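Local structure of protein (glyceraldehyde 3-phosphate dehydrogenase) (Sulfolobus solfataricus, 1B7G) at residues Asp235-Ser238 against Val239-Thr243. The protein catalyses the phosphorylating oxidation of D-glyceraldehyde 3-phosphate in glycolysis, using either NADP or NAD as cofactor with a marked preference for NADP. The protein carries 1 engineered substitution. Sequence-based numbering, arbitrary orientation.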
# COMPACT_ATOMS: atom_id res chain seq x y z
N ASP A 235 15.40 31.26 -4.35
CA ASP A 235 14.43 31.66 -3.32
C ASP A 235 13.14 30.86 -3.37
O ASP A 235 12.61 30.49 -2.30
CB ASP A 235 14.17 33.17 -3.43
CG ASP A 235 15.45 33.90 -2.99
OD1 ASP A 235 16.27 33.28 -2.27
OD2 ASP A 235 15.61 35.07 -3.36
N ILE A 236 12.68 30.48 -4.56
CA ILE A 236 11.47 29.65 -4.67
C ILE A 236 11.74 28.26 -4.11
O ILE A 236 10.99 27.63 -3.38
CB ILE A 236 11.10 29.50 -6.16
CG1 ILE A 236 10.72 30.87 -6.74
CG2 ILE A 236 10.00 28.48 -6.38
CD1 ILE A 236 9.64 31.57 -5.95
N LEU A 237 12.91 27.76 -4.50
CA LEU A 237 13.38 26.45 -4.13
C LEU A 237 13.59 26.38 -2.63
O LEU A 237 13.19 25.42 -1.97
CB LEU A 237 14.70 26.12 -4.87
CG LEU A 237 15.31 24.75 -4.51
CD1 LEU A 237 14.32 23.64 -4.80
CD2 LEU A 237 16.61 24.50 -5.26
N SER A 238 14.18 27.47 -2.08
CA SER A 238 14.38 27.45 -0.62
C SER A 238 13.09 27.46 0.13
O SER A 238 12.99 26.70 1.13
CB SER A 238 15.34 28.59 -0.22
OG SER A 238 15.05 29.01 1.09
N VAL A 239 12.01 28.15 -0.27
CA VAL A 239 10.80 28.02 0.55
C VAL A 239 10.18 26.64 0.33
O VAL A 239 9.65 26.02 1.25
CB VAL A 239 9.68 29.04 0.38
CG1 VAL A 239 10.03 30.38 1.01
CG2 VAL A 239 9.26 29.25 -1.07
N LEU A 240 10.23 26.17 -0.92
CA LEU A 240 9.59 24.88 -1.22
C LEU A 240 10.28 23.75 -0.49
O LEU A 240 9.64 22.77 -0.14
CB LEU A 240 9.53 24.64 -2.75
CG LEU A 240 8.61 25.57 -3.51
CD1 LEU A 240 8.56 25.27 -5.02
CD2 LEU A 240 7.19 25.55 -2.96
N GLU A 241 11.57 23.88 -0.20
CA GLU A 241 12.35 22.90 0.51
C GLU A 241 12.25 22.97 2.02
O GLU A 241 12.71 22.06 2.70
CB GLU A 241 13.85 23.06 0.12
CG GLU A 241 14.66 21.81 0.40
CD GLU A 241 16.08 21.90 -0.16
OE1 GLU A 241 16.30 22.75 -1.05
OE2 GLU A 241 16.95 21.11 0.29
N ASN A 242 11.56 23.96 2.59
CA ASN A 242 11.49 24.17 4.03
C ASN A 242 10.10 24.44 4.54
O ASN A 242 9.86 25.30 5.41
CB ASN A 242 12.38 25.41 4.34
CG ASN A 242 13.84 24.98 4.29
OD1 ASN A 242 14.24 24.27 5.21
ND2 ASN A 242 14.56 25.32 3.21
N THR A 243 9.11 23.72 4.01
CA THR A 243 7.73 23.95 4.45
C THR A 243 7.05 22.63 4.70
O THR A 243 6.78 21.84 3.74
CB THR A 243 6.93 24.72 3.37
OG1 THR A 243 7.60 25.91 2.99
CG2 THR A 243 5.51 25.03 3.78
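The flat amide of Asn242 meets the carbonyl of Ser238 with its edge: ND2 gives a nearly straight hydrogen bond to Ser238 O (2.9 Å, 165° at the hydrogen), and the acceptor lies within 6° of the amide plane. CG of Asn242 sits anti to its carbonyl carbon (chi1 -76°), which turns the amide back along the helix. Asparagine suits this place because its short side chain supplies an N-H to a carbonyl of the last turn. Val239 O accepts from Asn242 N and, at 2.7 Å, from Thr243 OG1, which reach it from opposite faces of its carbonyl plane; threonine suits because its short hydroxyl arm reaches back to this oxygen. Within the helix, Leu240 N hydrogen-bonds to Ile236 O at 3.0 Å. On the buried side Ile236 and Leu240, one turn apart, run alongside each other, Ile236 CG2 lying 3.8 Å from Leu240 CD1; these branched apolar chains suit a sheet-facing side, Ile236 meeting Val287 and Leu240 meeting Ile280 and Ile285. With an alanine at Leu240, the space beside Ile236 CG2 would probably be left unfilled. This is the C-terminal end of an amphipathic helix packed on the mixed sheet of the GAPDH C-terminal domain.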